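Local coordinates for protein alpha-glucosidase YIHQ (Escherichia coli, PDB 5AEG) that hydrolyses the alpha-glycosidic bond of sulfoquinovosyl diacylglycerides and simpler sulfoquinovosides, releasing sulfoquinovose for bacterial sulfoglycolysis, at residues Gln269-Thr274 / Gln547-Ala552; Tyr508-Glu513 / Gly543-Phe548; Trp524-Ala529 / Ile555-Arg560. All blocks are in the same frame, centred on the assembly; numbering follows the deposited sequence.

Contact 1. Residues Gln269-Thr274 / Gln547-Ala552; sequences QKKLDT and QFDGDA
The ammonium of Lys271 and the carboxylate of Asp549 form a salt bridge in which NZ lies 2.8 Å from OD2, on the syn lone pair of that oxygen. A water closes the bridge into a ring: it accepts from Lys271 NZ at 3.0 Å and donates to Asp549 OD1 at 2.9 Å, so that each carboxylate oxygen is engaged, one directly and one through the solvent molecule. The lysine leaves helix 265-277 extended as far as CE and then bends (chi4 -66°), which turns NZ back onto OD2, while its CG passes 3.5 Å from the same oxygen. The two side chains meet at about a right angle. Alongside the charged pair is an apolar contact, Lys271 CD approaching the ring obliquely, 4.0 Å from Phe548 CZ, and the bridging water sits over one face of that ring, toward its rim. Phe548 and Asp549 are the two central residues of a type I turn, Gln547 to Gly550, closed by the bond from Gly550 N to Gln547 O. The side chain of Phe548 also packs on Ile261 and, through CB, on Phe558 of helix 552-567. One lysine thus packs its methylenes on an aromatic ring and brings its charge to an acid; the proximity of opposite charges probably favours the ionised form of both, and partial burial would screen the attraction less than bulk water.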
# COMPACT_ATOMS: atom_id res chain seq x y z
N GLN A 269 24.32 -11.17 15.41
CA GLN A 269 24.57 -12.46 16.05
C GLN A 269 24.13 -12.57 17.47
O GLN A 269 23.41 -13.56 17.81
CB GLN A 269 26.09 -12.83 15.95
CG GLN A 269 26.38 -14.30 16.22
CD GLN A 269 25.66 -15.30 15.40
OE1 GLN A 269 25.78 -15.38 14.13
NE2 GLN A 269 24.96 -16.19 16.10
N LYS A 270 24.48 -11.56 18.29
CA LYS A 270 24.16 -11.57 19.72
C LYS A 270 22.66 -11.50 19.93
O LYS A 270 22.11 -12.14 20.81
CB LYS A 270 24.77 -10.39 20.48
CG LYS A 270 26.27 -10.61 20.83
CD LYS A 270 26.77 -9.76 22.02
CE LYS A 270 26.48 -10.36 23.42
NZ LYS A 270 25.12 -10.07 24.00
N LYS A 271 22.02 -10.65 19.14
CA LYS A 271 20.57 -10.47 19.29
C LYS A 271 19.82 -11.70 18.80
O LYS A 271 18.89 -12.12 19.50
CB LYS A 271 20.08 -9.19 18.62
CG LYS A 271 20.54 -7.96 19.32
CD LYS A 271 19.92 -6.75 18.65
CE LYS A 271 20.50 -5.42 19.09
NZ LYS A 271 20.18 -5.20 20.50
N LEU A 272 20.24 -12.31 17.71
CA LEU A 272 19.66 -13.55 17.23
C LEU A 272 19.71 -14.62 18.32
O LEU A 272 18.72 -15.37 18.56
CB LEU A 272 20.36 -14.09 15.96
CG LEU A 272 19.99 -15.50 15.48
CD1 LEU A 272 18.52 -15.49 15.03
CD2 LEU A 272 20.92 -16.01 14.38
N ASP A 273 20.87 -14.72 18.95
CA ASP A 273 21.05 -15.75 19.96
C ASP A 273 20.24 -15.52 21.19
O ASP A 273 19.73 -16.50 21.72
CB ASP A 273 22.54 -15.93 20.35
CG ASP A 273 23.35 -16.60 19.24
OD1 ASP A 273 22.83 -17.45 18.52
OD2 ASP A 273 24.56 -16.35 19.12
N THR A 274 20.21 -14.29 21.71
CA THR A 274 19.41 -13.95 22.85
C THR A 274 17.91 -14.31 22.65
O THR A 274 17.26 -14.85 23.58
CB THR A 274 19.51 -12.44 23.11
OG1 THR A 274 20.86 -12.14 23.47
CG2 THR A 274 18.54 -11.96 24.17
N GLN A 547 12.93 -1.73 22.36
CA GLN A 547 13.15 -2.74 21.37
C GLN A 547 12.80 -4.13 21.79
O GLN A 547 12.53 -4.37 22.98
CB GLN A 547 14.62 -2.70 20.93
CG GLN A 547 15.13 -1.32 20.51
CD GLN A 547 14.43 -0.71 19.25
OE1 GLN A 547 13.68 -1.37 18.50
NE2 GLN A 547 14.77 0.56 18.99
N PHE A 548 12.82 -5.05 20.82
CA PHE A 548 12.37 -6.46 21.06
C PHE A 548 13.12 -7.20 22.20
O PHE A 548 12.63 -8.18 22.72
CB PHE A 548 12.40 -7.26 19.78
CG PHE A 548 13.73 -7.41 19.12
CD1 PHE A 548 14.73 -8.20 19.70
CD2 PHE A 548 13.98 -6.82 17.86
CE1 PHE A 548 15.96 -8.38 19.07
CE2 PHE A 548 15.20 -6.98 17.24
CZ PHE A 548 16.19 -7.78 17.81
N ASP A 549 14.33 -6.69 22.53
CA ASP A 549 15.18 -7.30 23.56
C ASP A 549 15.35 -6.39 24.76
O ASP A 549 16.33 -6.51 25.49
CB ASP A 549 16.52 -7.72 22.95
CG ASP A 549 17.29 -6.56 22.29
OD1 ASP A 549 16.70 -5.44 22.14
OD2 ASP A 549 18.47 -6.80 21.96
N GLY A 550 14.39 -5.48 24.99
CA GLY A 550 14.58 -4.44 26.02
C GLY A 550 14.65 -5.02 27.43
O GLY A 550 15.26 -4.44 28.31
N ASP A 551 13.98 -6.15 27.66
CA ASP A 551 13.98 -6.82 29.01
C ASP A 551 13.38 -8.21 28.84
O ASP A 551 12.89 -8.61 27.70
CB ASP A 551 13.32 -5.94 30.15
CG ASP A 551 11.80 -5.77 30.03
OD1 ASP A 551 11.12 -6.43 29.18
OD2 ASP A 551 11.25 -4.94 30.81
N ALA A 552 13.40 -8.98 29.92
CA ALA A 552 12.94 -10.37 29.83
C ALA A 552 11.47 -10.47 29.52
O ALA A 552 11.06 -11.38 28.72
CB ALA A 552 13.25 -11.14 31.16
O HOH W 1 17.53 -4.19 19.63

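Contact 2. Residues Tyr508-Glu513 / Gly543-Phe548; sequences YTTLFE and GDNWQF
Thr510 and Asn545 approach from opposite directions and join two loops of the barrel through a single side-chain bond, Asn545 ND2 donating to Thr510 OG1 over 2.9 Å. The bond is nearly straight, at 169° about the hydrogen, and the hydroxyl lies almost in the amide plane of the asparagine. The same OG1 donates to Tyr508 O at 2.7 Å, meeting that carbonyl from above its plane, so the hydroxyl accepts across the gap and donates within its own loop. This is the tight, buried part of the contact. With OG1 beside the backbone N (chi1 -48°), the threonine methyl is left to face the amide oxygen, CG2 lying 3.3 Å from Asn545 OD1. Both ends of the amide have further partners: OD1 accepts from Arg516 N, and ND2 also donates to Glu538 O, which together should fix the rotation of the group. With an alanine at Thr510, Asn545 ND2 is likely to lose one of its two acceptors and Tyr508 O its hydroxyl donor, leaving the amide less firmly set beside the gap where the methyl had been. Toward the solvent the contact thins to one looser touch, Thr510 CG2 against Asp544 CB at 4.0 Å. There Glu513, itself exposed, holds its OE1 6.4 Å from Asp544 OD2, too far for contact, and these like charges contribute no attraction. The loops follow strands 501-505 and 534-536, neighbours in the parallel barrel sheet, and the side chain of Asn545 is about 7 Å from that of the substrate-binding His537, against which Tyr508 packs edge-to-face. Such pairing of loops beyond adjacent strands belongs to the catalytic face of a TIM barrel.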
# COMPACT_ATOMS: atom_id res chain seq x y z
N TYR A 508 7.48 3.26 13.45
CA TYR A 508 8.74 3.71 12.90
C TYR A 508 9.15 5.15 13.36
O TYR A 508 10.26 5.40 13.88
CB TYR A 508 8.70 3.64 11.40
CG TYR A 508 9.92 4.28 10.74
CD1 TYR A 508 11.13 3.59 10.67
CD2 TYR A 508 9.85 5.56 10.20
CE1 TYR A 508 12.26 4.15 10.06
CE2 TYR A 508 10.96 6.13 9.60
CZ TYR A 508 12.15 5.41 9.54
OH TYR A 508 13.26 5.95 8.96
N THR A 509 8.29 6.11 13.08
CA THR A 509 8.64 7.54 13.09
C THR A 509 8.79 8.04 14.52
O THR A 509 7.86 8.04 15.33
CB THR A 509 7.62 8.41 12.37
OG1 THR A 509 7.42 7.98 11.01
CG2 THR A 509 8.07 9.87 12.39
N THR A 510 10.03 8.44 14.82
CA THR A 510 10.46 8.74 16.14
C THR A 510 11.01 10.22 16.08
O THR A 510 12.18 10.43 15.84
CB THR A 510 11.56 7.77 16.53
OG1 THR A 510 11.19 6.41 16.24
CG2 THR A 510 11.89 7.90 17.98
N LEU A 511 10.16 11.18 16.26
CA LEU A 511 10.45 12.59 16.08
C LEU A 511 9.63 13.35 17.07
O LEU A 511 8.68 12.81 17.62
CB LEU A 511 10.00 13.04 14.70
CG LEU A 511 10.73 12.47 13.52
CD1 LEU A 511 10.04 12.97 12.22
CD2 LEU A 511 12.24 12.75 13.49
N PHE A 512 10.03 14.60 17.34
CA PHE A 512 9.23 15.51 18.18
C PHE A 512 8.93 14.90 19.53
O PHE A 512 7.79 14.98 20.00
CB PHE A 512 7.91 15.93 17.46
CG PHE A 512 8.14 16.45 16.09
CD1 PHE A 512 8.96 17.56 15.88
CD2 PHE A 512 7.56 15.84 14.99
CE1 PHE A 512 9.22 18.03 14.60
CE2 PHE A 512 7.84 16.30 13.72
CZ PHE A 512 8.62 17.41 13.51
N GLU A 513 9.91 14.27 20.17
CA GLU A 513 9.58 13.65 21.45
C GLU A 513 8.56 12.45 21.44
O GLU A 513 8.11 12.02 22.50
CB GLU A 513 9.08 14.71 22.47
CG GLU A 513 10.06 15.91 22.67
CD GLU A 513 11.55 15.51 22.74
OE1 GLU A 513 11.93 14.59 23.51
OE2 GLU A 513 12.37 16.14 22.03
N GLY A 543 17.86 4.43 19.70
CA GLY A 543 18.08 4.66 21.16
C GLY A 543 16.96 5.26 21.90
O GLY A 543 16.94 5.18 23.12
N ASP A 544 15.96 5.86 21.24
CA ASP A 544 14.83 6.43 21.91
C ASP A 544 13.67 5.46 22.07
O ASP A 544 12.70 5.78 22.70
CB ASP A 544 14.27 7.63 21.16
CG ASP A 544 15.20 8.87 21.23
OD1 ASP A 544 16.16 8.84 22.02
OD2 ASP A 544 14.95 9.84 20.51
N ASN A 545 13.75 4.31 21.45
CA ASN A 545 12.61 3.40 21.41
C ASN A 545 12.90 2.13 22.19
O ASN A 545 14.00 1.58 22.11
CB ASN A 545 12.41 3.01 19.91
CG ASN A 545 11.82 4.16 19.06
OD1 ASN A 545 11.14 5.04 19.54
ND2 ASN A 545 12.10 4.12 17.79
N TRP A 546 11.86 1.58 22.78
CA TRP A 546 11.90 0.21 23.36
C TRP A 546 11.99 -0.80 22.24
O TRP A 546 11.26 -0.67 21.23
CB TRP A 546 10.67 -0.01 24.22
CG TRP A 546 10.81 -1.16 25.12
CD1 TRP A 546 10.48 -2.47 24.92
CD2 TRP A 546 11.45 -1.10 26.39
NE1 TRP A 546 10.82 -3.23 26.04
CE2 TRP A 546 11.43 -2.40 26.95
CE3 TRP A 546 12.02 -0.05 27.11
CZ2 TRP A 546 11.97 -2.69 28.22
CZ3 TRP A 546 12.57 -0.33 28.42
CH2 TRP A 546 12.56 -1.64 28.92
N GLN A 547 12.93 -1.73 22.36
CA GLN A 547 13.15 -2.74 21.37
C GLN A 547 12.80 -4.13 21.79
O GLN A 547 12.53 -4.37 22.98
CB GLN A 547 14.62 -2.70 20.93
CG GLN A 547 15.13 -1.32 20.51
CD GLN A 547 14.43 -0.71 19.25
OE1 GLN A 547 13.68 -1.37 18.50
NE2 GLN A 547 14.77 0.56 18.99
N PHE A 548 12.82 -5.05 20.82
CA PHE A 548 12.37 -6.46 21.06
C PHE A 548 13.12 -7.20 22.20
O PHE A 548 12.63 -8.18 22.72
CB PHE A 548 12.40 -7.26 19.78
CG PHE A 548 13.73 -7.41 19.12
CD1 PHE A 548 14.73 -8.20 19.70
CD2 PHE A 548 13.98 -6.82 17.86
CE1 PHE A 548 15.96 -8.38 19.07
CE2 PHE A 548 15.20 -6.98 17.24
CZ PHE A 548 16.19 -7.78 17.81

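Contact 3. Residues Trp524-Ala529 / Ile555-Arg560; sequences WCDFSA and IAHFAR
Helices 518-528 and 552-567 run nearly parallel here, their local axes 10.2 Å apart at closest approach and inclined by only 12°, with Cys525 and Phe558 nearest each other by CA. Cys525 points into the space between them. Its sulfur, swung anti to the backbone N, lies over a face of the Phe558 ring, offset toward the rim and 3.8 Å from the ring centroid; the closest ring atom is CE2, 3.7 Å from SG. This is a sulfur-aromatic contact on the flat of the ring. The CB of the same cysteine meets the neighbouring imidazole differently, at its edge and close to its plane, 4.0 Å from His557 CD2. One small side chain is therefore lodged between two aromatic groups, its sulfur over the face of one and its CB at the edge of the other.

The polar part lies next to this packing. His557 NE2 and Asp526 OD1 are 2.8 Å apart, but the hydrogen bond is bent to 119° and weak, and OD1 is almost equally near CE1, at 2.9 Å. The carboxylate comes to the edge of the imidazole with the two planes turned 44° apart. The NE2 proton is shared between Asp526 OD1 and Leu522 O, weakly toward both, whereas Asp526 has a firmer hold through OD2, which accepts from Gly656 N. Arg560 in turn donates from NE to Gly656 O, so the C-terminal region reaches the helix pair at this point. Met561, one turn on from His557, packs against Cys525, Asp526 and Ala529. The chemistry is thus that of a buried interhelical seam: sulfur and aromatic packing supplies the cohesion, while the bent, weak imidazole-carboxylate bond probably adds mainly electrostatic attraction rather than strong directional bonding.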
# COMPACT_ATOMS: atom_id res chain seq x y z
N TRP A 524 1.66 -3.98 19.56
CA TRP A 524 1.86 -4.11 18.15
C TRP A 524 2.27 -5.52 17.78
O TRP A 524 1.85 -6.05 16.74
CB TRP A 524 2.90 -3.09 17.62
CG TRP A 524 2.63 -2.56 16.27
CD1 TRP A 524 2.48 -3.24 15.12
CD2 TRP A 524 2.61 -1.19 15.94
NE1 TRP A 524 2.32 -2.38 14.05
CE2 TRP A 524 2.39 -1.11 14.51
CE3 TRP A 524 2.76 -0.04 16.68
CZ2 TRP A 524 2.30 0.09 13.84
CZ3 TRP A 524 2.64 1.20 16.00
CH2 TRP A 524 2.40 1.23 14.60
N CYS A 525 3.06 -6.15 18.66
CA CYS A 525 3.42 -7.54 18.47
C CYS A 525 2.14 -8.39 18.47
O CYS A 525 2.03 -9.33 17.70
CB CYS A 525 4.40 -8.01 19.57
SG CYS A 525 5.05 -9.66 19.23
N ASP A 526 1.21 -8.11 19.38
CA ASP A 526 -0.07 -8.88 19.42
C ASP A 526 -0.85 -8.78 18.09
O ASP A 526 -1.55 -9.71 17.67
CB ASP A 526 -0.94 -8.37 20.53
CG ASP A 526 -0.51 -8.81 21.95
OD1 ASP A 526 0.51 -9.55 22.06
OD2 ASP A 526 -1.22 -8.29 22.89
N PHE A 527 -0.82 -7.60 17.48
CA PHE A 527 -1.50 -7.35 16.22
C PHE A 527 -0.82 -8.12 15.10
O PHE A 527 -1.45 -8.93 14.38
CB PHE A 527 -1.49 -5.81 15.99
CG PHE A 527 -1.91 -5.34 14.60
CD1 PHE A 527 -2.80 -6.00 13.80
CD2 PHE A 527 -1.36 -4.14 14.14
CE1 PHE A 527 -3.15 -5.46 12.56
CE2 PHE A 527 -1.81 -3.55 12.97
CZ PHE A 527 -2.68 -4.21 12.16
N SER A 528 0.51 -7.94 14.95
CA SER A 528 1.24 -8.54 13.89
C SER A 528 1.26 -10.08 13.84
O SER A 528 1.35 -10.68 12.76
CB SER A 528 2.69 -7.96 13.78
OG SER A 528 2.63 -6.57 13.45
N ALA A 529 1.11 -10.71 14.98
CA ALA A 529 0.99 -12.17 15.05
C ALA A 529 -0.29 -12.68 14.37
O ALA A 529 -0.36 -13.88 14.07
CB ALA A 529 0.98 -12.61 16.51
N ILE A 555 11.07 -10.02 25.78
CA ILE A 555 11.53 -11.17 25.04
C ILE A 555 10.53 -12.35 25.19
O ILE A 555 10.20 -13.03 24.20
CB ILE A 555 12.99 -11.61 25.50
CG1 ILE A 555 14.03 -10.53 25.06
CG2 ILE A 555 13.37 -12.91 24.86
CD1 ILE A 555 15.35 -10.60 25.79
N ALA A 556 10.06 -12.60 26.43
CA ALA A 556 9.12 -13.71 26.61
C ALA A 556 7.80 -13.44 25.84
O ALA A 556 7.06 -14.35 25.43
CB ALA A 556 8.81 -13.91 28.09
N HIS A 557 7.43 -12.15 25.78
CA HIS A 557 6.26 -11.74 25.00
C HIS A 557 6.40 -12.08 23.54
O HIS A 557 5.49 -12.73 22.96
CB HIS A 557 5.89 -10.26 25.22
CG HIS A 557 4.62 -9.89 24.56
ND1 HIS A 557 3.39 -10.22 25.09
CD2 HIS A 557 4.37 -9.36 23.33
CE1 HIS A 557 2.44 -9.82 24.26
NE2 HIS A 557 3.01 -9.33 23.19
N PHE A 558 7.52 -11.71 22.91
CA PHE A 558 7.86 -12.17 21.57
C PHE A 558 7.86 -13.72 21.45
O PHE A 558 7.41 -14.28 20.41
CB PHE A 558 9.20 -11.52 21.11
CG PHE A 558 9.01 -10.13 20.55
CD1 PHE A 558 8.85 -9.00 21.36
CD2 PHE A 558 8.84 -10.00 19.18
CE1 PHE A 558 8.63 -7.75 20.80
CE2 PHE A 558 8.62 -8.77 18.63
CZ PHE A 558 8.49 -7.66 19.44
N ALA A 559 8.41 -14.41 22.47
CA ALA A 559 8.40 -15.90 22.45
C ALA A 559 6.90 -16.41 22.34
O ALA A 559 6.59 -17.17 21.47
CB ALA A 559 9.14 -16.52 23.65
N ARG A 560 6.02 -15.87 23.16
CA ARG A 560 4.61 -16.28 23.18
C ARG A 560 3.91 -15.98 21.86
O ARG A 560 3.31 -16.86 21.27
CB ARG A 560 3.88 -15.61 24.34
CG ARG A 560 2.32 -15.76 24.37
CD ARG A 560 1.63 -14.77 25.33
NE ARG A 560 0.17 -14.85 25.21
CZ ARG A 560 -0.58 -15.88 25.64
NH1 ARG A 560 -0.04 -16.88 26.30
NH2 ARG A 560 -1.89 -15.90 25.44

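All three contacts lie in the TIM-barrel region, and each draws one segment from residues 543-560, the run leading from the loop after strand 534-536 into helix 552-567. Contact 3 is fully buried and joins two barrel helices by sulfur-aromatic packing; contact 2, also buried, ties loops nearer the substrate site by a directed neutral hydrogen bond; contact 1 is only partly buried and relies on a charged pair with water. Gln547 and Phe548 belong to both contacts 1 and 2, though Phe548 is engaged only in the first. Its CB lies 3.9 Å from Phe558 CE1, bringing contact 1 directly against contact 3, although the centres of contacts 1 and 3 are about 13 Å apart.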